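Purine nucleosidase, (IunH-1) (Sulfolobus solfataricus, PDB 3T8J) belongs to the nucleoside hydrolase family, alpha/beta proteins built around a central, largely parallel sheet, and is modelled here as a tetramer with bound sodium ions. Local coordinates at residues Tyr19-Asn24 against Ile244-Ser249; Asp107-Asn110 against Glu115-Phe118; Lys173-Phe176 against Asp181-Met184; Thr272-Phe277 against Ile291-Asn296. All blocks are in the same frame, centred on the assembly; numbering follows the deposited sequence. Where two conformers were deposited one is given.

Contact 1 of 4, residues Tyr19-Asn24 against Ile244-Ser249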
loop_
_atom_site.group_PDB
_atom_site.type_symbol
_atom_site.label_atom_id
_atom_site.label_comp_id
_atom_site.label_asym_id
_atom_site.label_seq_id
_atom_site.Cartn_x
_atom_site.Cartn_y
_atom_site.Cartn_z
ATOM N N TYR A 19 2.910 17.498 36.632
ATOM C CA TYR A 19 2.812 17.653 38.085
ATOM C C TYR A 19 3.385 16.444 38.845
ATOM O O TYR A 19 4.001 16.620 39.895
ATOM C CB TYR A 19 1.385 17.964 38.513
ATOM C CG TYR A 19 0.864 19.333 38.129
ATOM C CD1 TYR A 19 1.679 20.319 37.563
ATOM C CD2 TYR A 19 -0.449 19.669 38.373
ATOM C CE1 TYR A 19 1.182 21.588 37.247
ATOM C CE2 TYR A 19 -0.951 20.937 38.057
ATOM C CZ TYR A 19 -0.135 21.891 37.506
ATOM O OH TYR A 19 -0.652 23.140 37.204
ATOM N N LEU A 20 3.197 15.227 38.332
ATOM C CA LEU A 20 3.744 14.031 38.973
ATOM C C LEU A 20 5.268 14.150 39.041
ATOM O O LEU A 20 5.870 13.849 40.073
ATOM C CB LEU A 20 3.309 12.758 38.225
ATOM C CG LEU A 20 3.390 11.387 38.910
ATOM C CD1 LEU A 20 2.628 11.348 40.230
ATOM C CD2 LEU A 20 2.891 10.272 37.975
ATOM N N LEU A 21 5.886 14.598 37.943
ATOM C CA LEU A 21 7.349 14.753 37.940
ATOM C C LEU A 21 7.756 15.820 38.970
ATOM O O LEU A 21 8.651 15.604 39.796
ATOM C CB LEU A 21 7.899 15.126 36.547
ATOM C CG LEU A 21 7.795 14.100 35.421
ATOM C CD1 LEU A 21 8.223 14.758 34.093
ATOM C CD2 LEU A 21 8.647 12.858 35.716
ATOM N N LEU A 22 7.116 16.985 38.928
ATOM C CA LEU A 22 7.483 18.109 39.815
ATOM C C LEU A 22 7.221 17.860 41.299
ATOM O O LEU A 22 8.069 18.205 42.166
ATOM C CB LEU A 22 6.776 19.392 39.375
ATOM C CG LEU A 22 7.144 19.945 38.005
ATOM C CD1 LEU A 22 6.332 21.218 37.722
ATOM C CD2 LEU A 22 8.619 20.246 37.870
ATOM N N LYS A 23 6.069 17.272 41.612
ATOM C CA LYS A 23 5.693 16.923 42.974
ATOM C C LYS A 23 6.768 16.061 43.593
ATOM O O LYS A 23 7.089 16.221 44.776
ATOM C CB LYS A 23 4.390 16.116 42.963
ATOM C CG LYS A 23 4.053 15.438 44.296
ATOM C CD LYS A 23 3.555 16.446 45.253
ATOM C CE LYS A 23 3.259 15.872 46.666
ATOM N NZ LYS A 23 4.300 14.952 47.216
ATOM N N ASN A 24 7.306 15.159 42.772
ATOM C CA ASN A 24 8.289 14.161 43.200
ATOM C C ASN A 24 9.783 14.536 43.026
ATOM O O ASN A 24 10.655 13.670 43.075
ATOM C CB ASN A 24 7.965 12.822 42.557
ATOM C CG ASN A 24 6.699 12.190 43.154
ATOM O OD1 ASN A 24 6.710 11.711 44.302
ATOM N ND2 ASN A 24 5.594 12.231 42.403
ATOM N N ILE A 244 5.499 5.003 35.948
ATOM C CA ILE A 244 6.473 3.929 35.689
ATOM C C ILE A 244 7.867 4.542 35.467
ATOM O O ILE A 244 8.889 3.994 35.927
ATOM C CB ILE A 244 6.040 3.073 34.479
ATOM C CG1 ILE A 244 4.811 2.240 34.824
ATOM C CG2 ILE A 244 7.180 2.169 33.993
ATOM C CD1 ILE A 244 4.133 1.675 33.580
ATOM N N ALA A 245 7.944 5.686 34.774
ATOM C CA ALA A 245 9.255 6.349 34.598
ATOM C C ALA A 245 9.877 6.713 35.946
ATOM O O ALA A 245 11.071 6.502 36.183
ATOM C CB ALA A 245 9.132 7.579 33.701
ATOM N N ILE A 246 9.057 7.190 36.873
ATOM C CA ILE A 246 9.515 7.536 38.230
ATOM C C ILE A 246 9.886 6.304 39.068
ATOM O O ILE A 246 10.957 6.273 39.713
ATOM C CB ILE A 246 8.423 8.367 38.975
ATOM C CG1 ILE A 246 8.235 9.729 38.304
ATOM C CG2 ILE A 246 8.774 8.543 40.452
ATOM C CD1 ILE A 246 6.894 10.455 38.660
ATOM N N ASP A 247 9.005 5.306 39.063
ATOM C CA ASP A 247 9.159 4.067 39.846
ATOM C C ASP A 247 8.857 2.858 38.967
ATOM O O ASP A 247 7.702 2.518 38.736
ATOM C CB ASP A 247 8.193 4.103 41.039
ATOM C CG ASP A 247 8.247 2.843 41.895
ATOM O OD1 ASP A 247 9.045 1.924 41.599
ATOM O OD2 ASP A 247 7.487 2.781 42.892
ATOM N N GLY A 248 9.908 2.203 38.481
ATOM C CA GLY A 248 9.767 1.114 37.546
ATOM C C GLY A 248 9.034 -0.103 38.080
ATOM O O GLY A 248 8.530 -0.913 37.286
ATOM N N SER A 249 8.990 -0.266 39.410
ATOM C CA SER A 249 8.267 -1.395 40.013
ATOM C C SER A 249 6.745 -1.292 39.825
ATOM O O SER A 249 6.022 -2.254 40.079
ATOM C CB SER A 249 8.615 -1.551 41.503
ATOM O OG SER A 249 8.002 -0.558 42.304
#
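A single methyl, Ile246 CD1, is shared by three residues of the end of helix 12-23: Leu20, Leu21 and Asn24. In one of the two conformers modelled for Leu20, this methyl approaches the branch carbon more closely than either leucine methyl, with Ile246 CD1 3.6 Å from Leu20 CG. Leu21 meets the isoleucine at another point, its CD2 standing 4.1 Å from Ile246 CG1, and in both pairs the side chains cross obliquely. The isoleucine reaches across because CG1 stands opposite its own carbonyl carbon (chi1 -66°) and CD1 extends the chain from there.

Asn24, the first residue to depart from helical backbone angles, folds its amide back on the last turn. Its ND2 donates to Leu20 O over 2.9 Å, and the bond is fairly straight at 161° about the hydrogen. The acceptor lies nearly in the amide plane, which should steady the orientation of the amide beside the isoleucine, with Asn24 ND2 4.3 Å from Ile246 CD1. The other helix ends differently. Asp247 forms an Asx turn in which OD1 takes both the N and the OG of Ser249 from one face of the carboxylate, the hydroxyl bond from Ser249 OG to Asp247 OD1 being 2.8 Å.

The contact thus joins the C-terminal ends of helices 12-23 and 237-246. Leu20 also packs on Thr242 and Ala243 one turn earlier, while Leu21 reaches Val28 of strand 27-33. Helix 297-308 lies alongside the end of helix 12-23: Asp306 is touched by Asn24 and forms a salt bridge with Lys23.

Contact 2 of 4, residues Asp107-Asn110 against Glu115-Phe118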
loop_
_atom_site.group_PDB
_atom_site.type_symbol
_atom_site.label_atom_id
_atom_site.label_comp_id
_atom_site.label_asym_id
_atom_site.label_seq_id
_atom_site.Cartn_x
_atom_site.Cartn_y
_atom_site.Cartn_z
ATOM N N ASP A 107 19.963 20.954 21.934
ATOM C CA ASP A 107 20.767 21.712 22.893
ATOM C C ASP A 107 20.789 21.043 24.272
ATOM O O ASP A 107 21.834 20.954 24.919
ATOM C CB ASP A 107 20.228 23.138 23.003
ATOM C CG ASP A 107 20.606 24.015 21.803
ATOM O OD1 ASP A 107 21.512 23.641 21.031
ATOM O OD2 ASP A 107 20.013 25.116 21.663
ATOM N N LEU A 108 19.624 20.594 24.727
ATOM C CA LEU A 108 19.459 19.973 26.045
ATOM C C LEU A 108 20.120 18.579 26.105
ATOM O O LEU A 108 20.680 18.190 27.139
ATOM C CB LEU A 108 17.976 19.957 26.445
ATOM C CG LEU A 108 17.466 21.345 26.808
ATOM C CD1 LEU A 108 15.926 21.366 26.731
ATOM C CD2 LEU A 108 17.990 21.810 28.154
ATOM N N ALA A 109 20.074 17.851 24.997
ATOM C CA ALA A 109 20.753 16.558 24.895
ATOM C C ALA A 109 22.256 16.742 25.028
ATOM O O ALA A 109 22.943 15.900 25.603
ATOM C CB ALA A 109 20.381 15.860 23.562
ATOM N N ASN A 110 22.785 17.844 24.514
ATOM C CA ASN A 110 24.196 18.158 24.719
ATOM C C ASN A 110 24.482 18.577 26.151
ATOM O O ASN A 110 25.460 18.107 26.753
ATOM C CB ASN A 110 24.631 19.237 23.738
ATOM C CG ASN A 110 24.953 18.680 22.356
ATOM O OD1 ASN A 110 25.747 17.745 22.240
ATOM N ND2 ASN A 110 24.448 19.321 21.313
ATOM N N GLU A 115 22.451 11.657 30.502
ATOM C CA GLU A 115 21.533 11.642 31.633
ATOM C C GLU A 115 20.114 12.088 31.254
ATOM O O GLU A 115 19.168 11.812 31.991
ATOM C CB GLU A 115 22.067 12.526 32.757
ATOM C CG GLU A 115 23.446 12.112 33.304
ATOM C CD GLU A 115 23.542 10.636 33.677
ATOM O OE1 GLU A 115 22.523 10.025 34.072
ATOM O OE2 GLU A 115 24.655 10.072 33.581
ATOM N N LEU A 116 19.957 12.739 30.107
ATOM C CA LEU A 116 18.636 13.282 29.748
ATOM C C LEU A 116 17.647 12.160 29.448
ATOM O O LEU A 116 17.957 11.233 28.691
ATOM C CB LEU A 116 18.718 14.228 28.539
ATOM C CG LEU A 116 17.475 15.074 28.252
ATOM C CD1 LEU A 116 17.151 15.994 29.425
ATOM C CD2 LEU A 116 17.692 15.843 26.954
ATOM N N GLU A 117 16.436 12.275 30.002
ATOM C CA GLU A 117 15.362 11.363 29.714
ATOM C C GLU A 117 14.250 12.124 29.012
ATOM O O GLU A 117 14.018 13.299 29.302
ATOM C CB GLU A 117 14.864 10.686 30.991
ATOM C CG GLU A 117 16.016 9.884 31.686
ATOM C CD GLU A 117 15.564 9.146 32.937
ATOM O OE1 GLU A 117 14.684 8.266 32.813
ATOM O OE2 GLU A 117 16.122 9.421 34.048
ATOM N N PHE A 118 13.581 11.454 28.095
ATOM C CA PHE A 118 12.535 12.086 27.271
ATOM C C PHE A 118 11.202 11.398 27.518
ATOM O O PHE A 118 11.047 10.212 27.239
ATOM C CB PHE A 118 12.919 12.004 25.777
ATOM C CG PHE A 118 12.130 12.892 24.879
ATOM C CD1 PHE A 118 12.621 14.136 24.501
ATOM C CD2 PHE A 118 10.912 12.474 24.365
ATOM C CE1 PHE A 118 11.875 14.974 23.665
ATOM C CE2 PHE A 118 10.155 13.313 23.521
ATOM C CZ PHE A 118 10.669 14.563 23.161
#
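Leu116 pushes one methyl, CD2, against the peptide that links Leu108 to Ala109. The methyl lies 3.7 Å from Ala109 N, and the same Leu116 CD2 is 3.8 Å from Leu108 C, so it rests on the helix backbone itself. The two beta carbons stand a little farther off: Leu108 CB is 4.2 Å from Leu116 CD2, and Ala109 CB is 4.3 Å from it. The strand comes close here, the CA atoms of Ala109 and Leu116 being 6.2 Å apart, as the small alanine side chain would allow.

Leu116 reaches the peptide because its CG extends opposite the backbone N (chi1 -168°), which carries CD2 out from the strand. In the second shell, Ile5 of strand 3-8 and Val29 of strand 27-33 pack on both leucines, and Ala109 leans on Ile137 and Lys140 of helix 137-140.

Helix 101-111 turns through a short connection into strand 116-120, and the contact closes that turn as the helix-to-strand half of a crossover in the parallel part of the sheet. Strand 116-120 runs between strands 3-8 and 141-147, to which Glu117 and Leu116 respectively are joined by backbone hydrogen bonds, with the helix packed over one face.

Contact 3 of 4, residues Lys173-Phe176 against Asp181-Met184; sequences KIVF and DITM
Between Ile182 and Met184, the two strand residues that meet Phe176, lies Thr183, whose OG1 is hydrogen-bonded to both Lys143 NZ and Glu290 OE1. Thr183 turns to the opposite face of the strand, so the polar grip is on one side of the sheet and the apolar contact on the other.

On the helix side, the Phe176 ring carries Ile182 CD1 squarely over its face. This methyl is 4.1 Å from the Phe176 ring centroid and only 11° off the ring normal, a CH-pi contact. The same Ile182 CD1 also lies 4.3 Å from Val175 CG1, so it sits between the aromatic ring and the side chain of the preceding residue.

Met184 meets the far end of the ring obliquely, the two side chains crossing at about a right angle. Met184 CE is modelled 3.4 Å from Phe176 CZ, although the geometry about the sulfur is distorted and the exact position of this methyl is doubtful. The sulfur makes a Met-aromatic contact, Met184 SD lying 5.1 Å from the Phe176 ring centroid and 73° off its normal. The chain runs extended as far as SD and then bends, placing CE toward the ring. Isoleucine and methionine thus touch two parts of the ring and would be expected to limit its freedom to shift.

Helix 169-177 returns to the sheet here, completing the beta-alpha-beta crossover from strand 141-147 to the adjacent parallel strand 182-185. Ala289 of strand 289-295 backs both Phe176 and Ile182. Two residues before Phe176, Ile174 packs on helix 125-133 and on Leu68 of the second subunit.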
loop_
_atom_site.group_PDB
_atom_site.type_symbol
_atom_site.label_atom_id
_atom_site.label_comp_id
_atom_site.label_asym_id
_atom_site.label_seq_id
_atom_site.Cartn_x
_atom_site.Cartn_y
_atom_site.Cartn_z
ATOM N N LYS A 173 7.828 5.980 13.168
ATOM C CA LYS A 173 8.708 5.007 12.487
ATOM C C LYS A 173 10.155 5.458 12.611
ATOM O O LYS A 173 11.063 4.631 12.906
ATOM C CB LYS A 173 8.307 4.844 11.015
ATOM C CG LYS A 173 9.017 3.687 10.300
ATOM C CD LYS A 173 8.270 3.322 8.979
ATOM C CE LYS A 173 8.528 1.915 8.488
ATOM N NZ LYS A 173 7.819 0.805 9.215
ATOM N N ILE A 174 10.422 6.745 12.409
ATOM C CA ILE A 174 11.785 7.287 12.573
ATOM C C ILE A 174 12.318 7.036 13.991
ATOM O O ILE A 174 13.444 6.561 14.177
ATOM C CB ILE A 174 11.806 8.805 12.237
ATOM C CG1 ILE A 174 11.606 8.987 10.739
ATOM C CG2 ILE A 174 13.128 9.464 12.699
ATOM C CD1 ILE A 174 11.184 10.455 10.381
ATOM N N VAL A 175 11.515 7.280 15.005
ATOM C CA VAL A 175 11.937 7.141 16.395
ATOM C C VAL A 175 12.224 5.664 16.736
ATOM O O VAL A 175 13.235 5.367 17.382
ATOM C CB VAL A 175 10.887 7.773 17.334
ATOM C CG1 VAL A 175 11.070 7.330 18.780
ATOM C CG2 VAL A 175 10.994 9.297 17.208
ATOM N N PHE A 176 11.339 4.769 16.285
ATOM C CA PHE A 176 11.478 3.343 16.589
ATOM C C PHE A 176 12.617 2.693 15.818
ATOM O O PHE A 176 13.042 1.607 16.227
ATOM C CB PHE A 176 10.136 2.599 16.440
ATOM C CG PHE A 176 9.268 2.688 17.648
ATOM C CD1 PHE A 176 8.539 3.841 17.910
ATOM C CD2 PHE A 176 9.148 1.640 18.525
ATOM C CE1 PHE A 176 7.725 3.944 19.027
ATOM C CE2 PHE A 176 8.365 1.748 19.656
ATOM C CZ PHE A 176 7.624 2.898 19.890
ATOM N N ASP A 181 16.832 3.909 23.516
ATOM C CA ASP A 181 16.429 2.976 24.570
ATOM C C ASP A 181 14.984 3.316 24.933
ATOM O O ASP A 181 14.774 4.282 25.652
ATOM C CB ASP A 181 17.365 3.124 25.774
ATOM C CG ASP A 181 17.075 2.135 26.891
ATOM O OD1 ASP A 181 16.000 1.494 26.869
ATOM O OD2 ASP A 181 17.930 1.997 27.826
ATOM N N ILE A 182 14.041 2.538 24.416
ATOM C CA ILE A 182 12.597 2.812 24.516
ATOM C C ILE A 182 11.917 1.827 25.439
ATOM O O ILE A 182 12.090 0.602 25.280
ATOM C CB ILE A 182 11.926 2.697 23.131
ATOM C CG1 ILE A 182 12.387 3.817 22.203
ATOM C CG2 ILE A 182 10.378 2.703 23.263
ATOM C CD1 ILE A 182 11.983 3.610 20.727
ATOM N N THR A 183 11.113 2.351 26.375
ATOM C CA THR A 183 10.128 1.571 27.104
ATOM C C THR A 183 8.762 2.168 26.727
ATOM O O THR A 183 8.585 3.367 26.819
ATOM C CB THR A 183 10.365 1.571 28.634
ATOM O OG1 THR A 183 11.570 0.827 28.917
ATOM C CG2 THR A 183 9.194 0.915 29.353
ATOM N N MET A 184 7.863 1.303 26.263
ATOM C CA MET A 184 6.579 1.698 25.649
ATOM C C MET A 184 5.416 1.186 26.496
ATOM O O MET A 184 5.363 0.019 26.868
ATOM C CB MET A 184 6.529 1.080 24.244
ATOM C CG MET A 184 5.319 1.203 23.501
ATOM S SD MET A 184 5.595 0.139 22.023
ATOM C CE MET A 184 4.891 1.311 21.058
#

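Contact 4 of 4, residues Thr272-Phe277 against Ile291-Asn296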
loop_
_atom_site.group_PDB
_atom_site.type_symbol
_atom_site.label_atom_id
_atom_site.label_comp_id
_atom_site.label_asym_id
_atom_site.label_seq_id
_atom_site.Cartn_x
_atom_site.Cartn_y
_atom_site.Cartn_z
ATOM N N THR A 272 0.788 -0.400 15.686
ATOM C CA THR A 272 2.059 -0.955 16.227
ATOM C C THR A 272 1.974 -2.483 16.128
ATOM O O THR A 272 1.214 -3.137 16.865
ATOM C CB THR A 272 2.272 -0.521 17.682
ATOM O OG1 THR A 272 1.111 -0.860 18.454
ATOM C CG2 THR A 272 2.534 0.990 17.794
ATOM N N LEU A 273 2.753 -3.044 15.195
ATOM C CA LEU A 273 2.739 -4.483 14.869
ATOM C C LEU A 273 3.919 -5.136 15.599
ATOM O O LEU A 273 5.051 -4.787 15.323
ATOM C CB LEU A 273 2.866 -4.652 13.360
ATOM C CG LEU A 273 1.814 -3.816 12.582
ATOM C CD1 LEU A 273 2.231 -3.614 11.139
ATOM C CD2 LEU A 273 0.378 -4.356 12.744
ATOM N N VAL A 274 3.598 -6.065 16.495
ATOM C CA VAL A 274 4.601 -6.572 17.452
ATOM C C VAL A 274 4.975 -8.038 17.176
ATOM O O VAL A 274 4.121 -8.932 17.227
ATOM C CB VAL A 274 4.103 -6.424 18.878
ATOM C CG1 VAL A 274 5.146 -6.940 19.868
ATOM C CG2 VAL A 274 3.773 -4.938 19.201
ATOM N N ASP A 275 6.254 -8.269 16.854
ATOM C CA ASP A 275 6.815 -9.609 16.703
ATOM C C ASP A 275 7.251 -10.081 18.085
ATOM O O ASP A 275 8.116 -9.452 18.718
ATOM C CB ASP A 275 7.971 -9.558 15.698
ATOM C CG ASP A 275 8.478 -10.944 15.280
ATOM O OD1 ASP A 275 8.119 -11.944 15.923
ATOM O OD2 ASP A 275 9.155 -11.005 14.218
ATOM N N ARG A 276 6.661 -11.189 18.534
ATOM C CA ARG A 276 6.927 -11.806 19.833
ATOM C C ARG A 276 7.924 -12.972 19.700
ATOM O O ARG A 276 8.229 -13.657 20.703
ATOM C CB ARG A 276 5.617 -12.327 20.453
ATOM C CG ARG A 276 4.412 -11.365 20.400
ATOM C CD ARG A 276 3.117 -12.072 20.832
ATOM N NE ARG A 276 2.798 -13.158 19.913
ATOM C CZ ARG A 276 2.222 -13.011 18.721
ATOM N NH1 ARG A 276 1.815 -11.820 18.307
ATOM N NH2 ARG A 276 2.069 -14.095 17.955
ATOM N N PHE A 277 8.396 -13.230 18.470
ATOM C CA PHE A 277 9.340 -14.324 18.155
ATOM C C PHE A 277 8.732 -15.721 18.381
ATOM O O PHE A 277 9.465 -16.694 18.601
ATOM C CB PHE A 277 10.664 -14.147 18.949
ATOM C CG PHE A 277 11.113 -12.696 19.087
ATOM C CD1 PHE A 277 11.367 -11.917 17.964
ATOM C CD2 PHE A 277 11.263 -12.108 20.332
ATOM C CE1 PHE A 277 11.796 -10.606 18.067
ATOM C CE2 PHE A 277 11.686 -10.778 20.442
ATOM C CZ PHE A 277 11.952 -10.031 19.306
ATOM N N ILE A 291 8.231 -3.411 26.148
ATOM C CA ILE A 291 6.800 -3.106 26.228
ATOM C C ILE A 291 6.259 -3.506 27.603
ATOM O O ILE A 291 6.508 -4.604 28.090
ATOM C CB ILE A 291 6.012 -3.842 25.112
ATOM C CG1 ILE A 291 6.631 -3.549 23.740
ATOM C CG2 ILE A 291 4.504 -3.521 25.215
ATOM C CD1 ILE A 291 5.894 -4.248 22.535
ATOM N N VAL A 292 5.496 -2.601 28.234
ATOM C CA VAL A 292 4.841 -2.884 29.509
ATOM C C VAL A 292 3.480 -3.522 29.245
ATOM O O VAL A 292 2.647 -2.948 28.534
ATOM C CB VAL A 292 4.671 -1.596 30.342
ATOM C CG1 VAL A 292 3.837 -1.855 31.608
ATOM C CG2 VAL A 292 6.060 -1.004 30.678
ATOM N N TYR A 293 3.258 -4.713 29.796
ATOM C CA TYR A 293 2.017 -5.460 29.581
ATOM C C TYR A 293 1.096 -5.490 30.804
ATOM O O TYR A 293 -0.092 -5.772 30.653
ATOM C CB TYR A 293 2.331 -6.897 29.109
ATOM C CG TYR A 293 2.672 -6.997 27.631
ATOM C CD1 TYR A 293 3.987 -6.927 27.156
ATOM C CD2 TYR A 293 1.663 -7.134 26.685
ATOM C CE1 TYR A 293 4.261 -7.025 25.776
ATOM C CE2 TYR A 293 1.936 -7.228 25.315
ATOM C CZ TYR A 293 3.241 -7.151 24.865
ATOM O OH TYR A 293 3.477 -7.237 23.489
ATOM N N GLU A 294 1.624 -5.215 32.000
ATOM C CA GLU A 294 0.838 -5.192 33.241
ATOM C C GLU A 294 1.423 -4.173 34.237
ATOM O O GLU A 294 2.638 -3.902 34.211
ATOM C CB GLU A 294 0.807 -6.589 33.905
ATOM C CG GLU A 294 0.241 -7.741 33.052
ATOM C CD GLU A 294 0.306 -9.101 33.757
ATOM O OE1 GLU A 294 0.236 -9.158 35.008
ATOM O OE2 GLU A 294 0.431 -10.117 33.039
ATOM N N ILE A 295 0.558 -3.623 35.094
ATOM C CA ILE A 295 0.959 -2.728 36.187
ATOM C C ILE A 295 0.311 -3.169 37.510
ATOM O O ILE A 295 -0.619 -3.976 37.528
ATOM C CB ILE A 295 0.632 -1.217 35.924
ATOM C CG1 ILE A 295 -0.848 -0.902 36.142
ATOM C CG2 ILE A 295 1.059 -0.784 34.506
ATOM C CD1 ILE A 295 -1.135 0.556 36.269
ATOM N N ASN A 296 0.855 -2.636 38.597
ATOM C CA ASN A 296 0.265 -2.732 39.930
ATOM C C ASN A 296 -0.638 -1.518 40.140
ATOM O O ASN A 296 -0.150 -0.407 40.365
ATOM C CB ASN A 296 1.384 -2.787 40.985
ATOM C CG ASN A 296 0.856 -3.026 42.396
ATOM O OD1 ASN A 296 -0.164 -2.468 42.802
ATOM N ND2 ASN A 296 1.560 -3.862 43.154
#
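Apolar contact dominates between Val274 and Ile291, which reach toward each other tip to tip. The isoleucine's terminal methyl sits against both branches of the valine: Ile291 CD1 is 3.9 Å from Val274 CG1 and 4.0 Å from Val274 CG2. With chi1 of Val274 at 180°, one branch stands opposite the backbone N and the other opposite the carbonyl carbon, and the methyl meets the fork.

A mixed contact comes from Tyr293, which slides past the valine in the opposite direction and leaves its hydroxyl alongside, Tyr293 OH being 4.0 Å from Val274 CG1. This hydroxyl also makes a weak hydrogen bond to Arg257.

Hydrogen bonds gather at the end of strand 272-275. Asp275 OD1 accepts from Phe277 N at 2.9 Å on the anti side of the carboxylate, forming an Asx turn. The Phe277 ring then comes under Asp275 O. The other carboxylate oxygen, Asp275 OD2, is bonded to Ser282 and Trp283, while Arg276 NH1 is hydrogen-bonded to Pro159 O of the third subunit.

The backbones are not paired directly, because strand 251-261 runs between them and bonds to each, and the CA atoms of Val274 and Ile291 stay 9.7 Å apart. Chemically, then, the meeting of the two strands rests mainly on methyl packing over the middle strand, with the buried carboxylate of Asp275 satisfied by its own turn and the loop beyond.

Overall arrangement
Contacts 2, 3 and 4 are buried and belong to one sheet, whereas contact 1 is partly buried and joins two helix ends. Contacts 2 and 3 share a design, a helix returning to a parallel strand, but one rests a methyl on backbone and the other builds around an aromatic ring. Contact 4 instead spans the antiparallel end, bridging two strands over a third. It joins contact 3 through a probable hydrogen bond, Met184 O to Val292 N (3.0 Å), between neighbouring strands, and touches contact 1 where Ile244 packs on Val292 and Ile295. Subunit neighbours border contacts 3 and 4, not 1 or 2.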